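Long-range contact in putative O-GlcNAcase nagJ (Clostridium perfringens, PDB 6PV5), which is a family 84 glycoside hydrolase whose catalytic part, contained in this construct, probably acts as a hexosaminidase that removes N-acetylglucosamine: residues R309-N322 with Y356-I368. Sequence-based numbering, arbitrary orientation.
Sequences RSGVQQAEVLNRFN and YTKEFAETLDKDI. With EDO (1,2-ethanediol), chain F.
Two successive helices on the outside of the (beta/alpha)8 barrel of the catalytic domain pack side by side here, G311 facing F360 where the backbones are closest, and A315 facing L364 further along. The axes of the helical segments 311-322 and 356-363 come within 7.6 Å and run nearly parallel, 24° apart. G311, lacking a side chain, lets the backbones close to 4.1 Å between its CA and that of F360. The F360 side chain enters as a knob among G311, Q314, A315 and L318, its CZ 3.6 Å from L318 CD1; one turn on, T363 fills the hole formed by V312, A315, E316 and N319. With CG anti to the backbone N (chi1 168°), Y356 turns the edge of its ring to R309 O and to the Q314 amide, and its OH donates to Q314 OE1 at 2.6 Å, amide and ring strongly inclined to each other. That hydroxyl also lies over one face of the F360 ring and accepts from V340 N, so two hydrogen bonds grip the hydroxyl of this buried tyrosine. Nearby, E359 OE1 accepts hydrogen bonds from two waters, one of which accepts from G311 N and the other from V312 N.

Past T363 segment 356-368 leaves its helix, and N319 ties down the exit: ND2 donates to T363 O, while OD1 receives D365 N at 2.8 Å in a nearly straight bond (168°). Its amide stacks on the D365 carboxylate. N322 ND2 bridges two acids, reaching the anti lone pair of D365 OD2 at 3.2 Å and D367 OD1 at 3.1 Å. Beneath, L318, F360, L364 and I368 all pack on T337 of strand 336-338, the inward-facing apolar layer of neighbouring helices around a TIM barrel.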
loop_
_atom_site.group_PDB
_atom_site.type_symbol
_atom_site.label_atom_id
_atom_site.label_comp_id
_atom_site.label_asym_id
_atom_site.label_seq_id
_atom_site.Cartn_x
_atom_site.Cartn_y
_atom_site.Cartn_z
ATOM N N ARG A 309 9.596 4.379 29.658
ATOM C CA ARG A 309 10.467 3.343 29.143
ATOM C C ARG A 309 10.293 2.082 29.980
ATOM O O ARG A 309 11.221 1.290 30.106
ATOM C CB ARG A 309 11.912 3.841 29.186
ATOM C CG ARG A 309 12.802 3.206 28.133
ATOM C CD ARG A 309 13.784 4.203 27.561
ATOM N NE ARG A 309 14.228 3.668 26.285
ATOM C CZ ARG A 309 13.951 4.197 25.102
ATOM N NH1 ARG A 309 13.231 5.304 25.016
ATOM N NH2 ARG A 309 14.409 3.618 24.006
ATOM N N SER A 310 9.109 1.908 30.573
ATOM C CA SER A 310 8.873 0.695 31.340
ATOM C C SER A 310 8.201 -0.347 30.465
ATOM O O SER A 310 6.998 -0.278 30.223
ATOM C CB SER A 310 8.089 0.917 32.601
ATOM O OG SER A 310 7.804 -0.344 33.220
ATOM N N GLY A 311 9.009 -1.314 30.023
ATOM C CA GLY A 311 8.557 -2.419 29.198
ATOM C C GLY A 311 7.587 -3.314 29.960
ATOM O O GLY A 311 6.618 -3.798 29.381
ATOM N N VAL A 312 7.867 -3.550 31.251
ATOM C CA VAL A 312 7.071 -4.504 32.018
ATOM C C VAL A 312 5.649 -3.954 32.159
ATOM O O VAL A 312 4.691 -4.625 31.797
ATOM C CB VAL A 312 7.726 -4.876 33.368
ATOM C CG1 VAL A 312 6.791 -5.701 34.263
ATOM C CG2 VAL A 312 9.033 -5.634 33.159
ATOM N N GLN A 313 5.534 -2.692 32.587
ATOM C CA GLN A 313 4.254 -2.042 32.842
ATOM C C GLN A 313 3.434 -1.910 31.562
ATOM O O GLN A 313 2.220 -2.132 31.583
ATOM C CB GLN A 313 4.462 -0.693 33.536
ATOM C CG GLN A 313 5.053 -0.849 34.932
ATOM C CD GLN A 313 5.484 0.423 35.620
ATOM O OE1 GLN A 313 6.172 1.271 35.055
ATOM N NE2 GLN A 313 5.112 0.552 36.880
ATOM N N GLN A 314 4.097 -1.580 30.441
ATOM C CA GLN A 314 3.378 -1.443 29.178
ATOM C C GLN A 314 2.842 -2.801 28.720
ATOM O O GLN A 314 1.715 -2.902 28.238
ATOM C CB GLN A 314 4.244 -0.795 28.088
ATOM C CG GLN A 314 4.688 0.631 28.408
ATOM C CD GLN A 314 5.710 1.163 27.429
ATOM O OE1 GLN A 314 6.003 0.557 26.398
ATOM N NE2 GLN A 314 6.240 2.339 27.728
ATOM N N ALA A 315 3.670 -3.845 28.843
ATOM C CA ALA A 315 3.256 -5.167 28.415
ATOM C C ALA A 315 2.118 -5.655 29.310
ATOM O O ALA A 315 1.184 -6.303 28.829
ATOM C CB ALA A 315 4.429 -6.111 28.433
ATOM N N GLU A 316 2.200 -5.325 30.602
ATOM C CA GLU A 316 1.174 -5.762 31.541
ATOM C C GLU A 316 -0.179 -5.128 31.219
ATOM O O GLU A 316 -1.183 -5.842 31.192
ATOM C CB GLU A 316 1.610 -5.574 32.996
ATOM C CG GLU A 316 2.609 -6.634 33.416
ATOM C CD GLU A 316 3.156 -6.463 34.822
ATOM O OE1 GLU A 316 2.829 -5.431 35.465
ATOM O OE2 GLU A 316 3.906 -7.370 35.274
ATOM N N VAL A 317 -0.191 -3.809 30.945
ATOM C CA VAL A 317 -1.403 -3.114 30.521
ATOM C C VAL A 317 -1.989 -3.844 29.320
ATOM O O VAL A 317 -3.188 -4.102 29.297
ATOM C CB VAL A 317 -1.167 -1.617 30.227
ATOM C CG1 VAL A 317 -2.225 -1.028 29.300
ATOM C CG2 VAL A 317 -1.041 -0.799 31.503
ATOM N N LEU A 318 -1.122 -4.231 28.369
ATOM C CA LEU A 318 -1.550 -4.930 27.163
ATOM C C LEU A 318 -2.113 -6.321 27.475
ATOM O O LEU A 318 -3.079 -6.748 26.840
ATOM C CB LEU A 318 -0.382 -5.055 26.169
ATOM C CG LEU A 318 0.099 -3.775 25.464
ATOM C CD1 LEU A 318 1.289 -4.086 24.560
ATOM C CD2 LEU A 318 -1.009 -3.145 24.622
ATOM N N ASN A 319 -1.451 -7.073 28.366
ATOM C CA ASN A 319 -1.886 -8.440 28.679
ATOM C C ASN A 319 -3.242 -8.414 29.397
ATOM O O ASN A 319 -4.134 -9.191 29.072
ATOM C CB ASN A 319 -0.895 -9.199 29.576
ATOM C CG ASN A 319 0.486 -9.406 28.984
ATOM O OD1 ASN A 319 0.665 -9.523 27.770
ATOM N ND2 ASN A 319 1.479 -9.482 29.850
ATOM N N ARG A 320 -3.399 -7.475 30.328
ATOM C CA ARG A 320 -4.655 -7.289 31.034
ATOM C C ARG A 320 -5.769 -6.929 30.054
ATOM O O ARG A 320 -6.849 -7.519 30.119
ATOM C CB ARG A 320 -4.500 -6.237 32.129
ATOM C CG ARG A 320 -5.492 -6.410 33.275
ATOM C CD ARG A 320 -5.373 -5.264 34.260
ATOM N NE ARG A 320 -6.607 -5.101 35.017
ATOM C CZ ARG A 320 -6.784 -4.178 35.949
ATOM N NH1 ARG A 320 -5.803 -3.347 36.252
ATOM N NH2 ARG A 320 -7.939 -4.079 36.584
ATOM N N PHE A 321 -5.489 -5.994 29.126
ATOM C CA PHE A 321 -6.491 -5.562 28.169
ATOM C C PHE A 321 -6.892 -6.741 27.296
ATOM O O PHE A 321 -8.071 -6.917 26.978
ATOM C CB PHE A 321 -6.008 -4.368 27.332
ATOM C CG PHE A 321 -7.046 -3.816 26.383
ATOM C CD1 PHE A 321 -7.886 -2.786 26.771
ATOM C CD2 PHE A 321 -7.195 -4.342 25.108
ATOM C CE1 PHE A 321 -8.839 -2.277 25.893
ATOM C CE2 PHE A 321 -8.152 -3.840 24.235
ATOM C CZ PHE A 321 -8.975 -2.807 24.630
ATOM N N ASN A 322 -5.886 -7.525 26.894
ATOM C CA ASN A 322 -6.084 -8.692 26.051
ATOM C C ASN A 322 -6.953 -9.717 26.793
ATOM O O ASN A 322 -7.813 -10.369 26.194
ATOM C CB ASN A 322 -4.718 -9.287 25.704
ATOM C CG ASN A 322 -4.766 -10.379 24.668
ATOM O OD1 ASN A 322 -5.360 -10.220 23.602
ATOM N ND2 ASN A 322 -4.074 -11.470 24.937
ATOM N N TYR A 356 14.598 -2.446 27.659
ATOM C CA TYR A 356 13.176 -2.253 27.379
ATOM C C TYR A 356 12.611 -3.426 26.575
ATOM O O TYR A 356 11.551 -3.963 26.903
ATOM C CB TYR A 356 12.856 -0.877 26.773
ATOM C CG TYR A 356 11.451 -0.794 26.215
ATOM C CD1 TYR A 356 10.410 -0.280 26.974
ATOM C CD2 TYR A 356 11.148 -1.291 24.958
ATOM C CE1 TYR A 356 9.113 -0.214 26.482
ATOM C CE2 TYR A 356 9.849 -1.276 24.468
ATOM C CZ TYR A 356 8.831 -0.723 25.227
ATOM O OH TYR A 356 7.551 -0.699 24.757
ATOM N N THR A 357 13.321 -3.816 25.510
ATOM C CA THR A 357 12.825 -4.839 24.602
ATOM C C THR A 357 12.773 -6.181 25.322
ATOM O O THR A 357 11.862 -6.983 25.086
ATOM C CB THR A 357 13.672 -4.930 23.323
ATOM O OG1 THR A 357 13.464 -3.727 22.577
ATOM C CG2 THR A 357 13.300 -6.114 22.454
ATOM N N LYS A 358 13.792 -6.418 26.160
ATOM C CA LYS A 358 13.897 -7.664 26.898
ATOM C C LYS A 358 12.647 -7.821 27.768
ATOM O O LYS A 358 11.950 -8.812 27.675
ATOM C CB LYS A 358 15.195 -7.681 27.709
ATOM C CG LYS A 358 15.376 -8.876 28.630
ATOM C CD LYS A 358 16.707 -8.867 29.356
ATOM C CE LYS A 358 16.871 -10.057 30.279
ATOM N NZ LYS A 358 16.553 -11.329 29.582
ATOM N N GLU A 359 12.355 -6.799 28.560
ATOM C CA GLU A 359 11.238 -6.798 29.487
ATOM C C GLU A 359 9.908 -6.783 28.741
ATOM O O GLU A 359 9.003 -7.540 29.090
ATOM C CB GLU A 359 11.392 -5.612 30.436
ATOM C CG GLU A 359 12.697 -5.684 31.204
ATOM C CD GLU A 359 12.809 -4.706 32.352
ATOM O OE1 GLU A 359 11.978 -3.770 32.409
ATOM O OE2 GLU A 359 13.735 -4.884 33.187
ATOM N N PHE A 360 9.797 -5.933 27.705
ATOM C CA PHE A 360 8.564 -5.860 26.939
ATOM C C PHE A 360 8.264 -7.213 26.292
ATOM O O PHE A 360 7.150 -7.730 26.432
ATOM C CB PHE A 360 8.554 -4.669 25.967
ATOM C CG PHE A 360 7.243 -4.433 25.254
ATOM C CD1 PHE A 360 6.203 -3.746 25.870
ATOM C CD2 PHE A 360 7.036 -4.906 23.960
ATOM C CE1 PHE A 360 4.999 -3.540 25.200
ATOM C CE2 PHE A 360 5.839 -4.684 23.287
ATOM C CZ PHE A 360 4.821 -3.991 23.910
ATOM N N ALA A 361 9.252 -7.789 25.589
ATOM C CA ALA A 361 9.029 -9.009 24.830
ATOM C C ALA A 361 8.781 -10.212 25.752
ATOM O O ALA A 361 7.954 -11.069 25.447
ATOM C CB ALA A 361 10.191 -9.269 23.899
ATOM N N GLU A 362 9.524 -10.289 26.857
ATOM C CA GLU A 362 9.431 -11.418 27.772
ATOM C C GLU A 362 8.067 -11.417 28.455
ATOM O O GLU A 362 7.482 -12.475 28.624
ATOM C CB GLU A 362 10.547 -11.357 28.817
ATOM N N THR A 363 7.555 -10.228 28.811
ATOM C CA THR A 363 6.278 -10.112 29.500
ATOM C C THR A 363 5.075 -10.329 28.580
ATOM O O THR A 363 4.055 -10.827 29.039
ATOM C CB THR A 363 6.146 -8.750 30.183
ATOM O OG1 THR A 363 7.353 -8.579 30.909
ATOM C CG2 THR A 363 4.961 -8.633 31.114
ATOM N N LEU A 364 5.166 -9.948 27.299
ATOM C CA LEU A 364 3.977 -9.757 26.475
ATOM C C LEU A 364 3.433 -11.091 25.976
ATOM O O LEU A 364 4.190 -11.861 25.406
ATOM C CB LEU A 364 4.357 -8.874 25.278
ATOM C CG LEU A 364 3.200 -8.441 24.378
ATOM C CD1 LEU A 364 2.308 -7.444 25.113
ATOM C CD2 LEU A 364 3.713 -7.835 23.066
ATOM N N ASP A 365 2.107 -11.314 26.111
ATOM C CA ASP A 365 1.436 -12.504 25.601
ATOM C C ASP A 365 1.672 -12.705 24.104
ATOM O O ASP A 365 1.467 -11.795 23.296
ATOM C CB ASP A 365 -0.089 -12.393 25.713
ATOM C CG ASP A 365 -0.699 -12.373 27.106
ATOM O OD1 ASP A 365 0.032 -12.637 28.095
ATOM O OD2 ASP A 365 -1.932 -12.106 27.187
ATOM N N LYS A 366 1.919 -13.960 23.729
ATOM C CA LYS A 366 2.349 -14.346 22.394
ATOM C C LYS A 366 1.279 -14.134 21.322
ATOM O O LYS A 366 1.605 -14.071 20.130
ATOM C CB LYS A 366 2.903 -15.773 22.364
ATOM C CG LYS A 366 4.246 -15.959 23.069
ATOM C CD LYS A 366 5.048 -17.142 22.551
ATOM C CE LYS A 366 5.924 -17.829 23.586
ATOM N NZ LYS A 366 6.647 -16.865 24.455
ATOM N N ASP A 367 0.008 -14.024 21.720
ATOM C CA ASP A 367 -1.041 -13.876 20.722
ATOM C C ASP A 367 -1.330 -12.393 20.450
ATOM O O ASP A 367 -2.236 -12.071 19.680
ATOM C CB ASP A 367 -2.266 -14.729 21.075
ATOM C CG ASP A 367 -2.993 -14.295 22.335
ATOM O OD1 ASP A 367 -2.483 -13.380 23.044
ATOM O OD2 ASP A 367 -4.071 -14.874 22.607
ATOM N N ILE A 368 -0.566 -11.493 21.096
ATOM C CA ILE A 368 -0.637 -10.070 20.796
ATOM C C ILE A 368 0.319 -9.778 19.641
ATOM O O ILE A 368 1.468 -10.191 19.686
ATOM C CB ILE A 368 -0.315 -9.215 22.034
ATOM C CG1 ILE A 368 -1.348 -9.424 23.150
ATOM C CG2 ILE A 368 -0.168 -7.747 21.641
ATOM C CD1 ILE A 368 -0.943 -8.841 24.501
HETATM C C1 EDO F . 17.203 0.556 27.019
HETATM O O1 EDO F . 16.223 -0.333 26.561
HETATM C C2 EDO F . 16.473 1.501 27.800
HETATM O O2 EDO F . 15.813 0.684 28.735
HETATM O O HOH W 1 9.568 -2.101 33.322
HETATM O O HOH W 2 11.820 -2.035 30.440
HETATM O O HOH W 3 -4.609 -10.694 20.995
#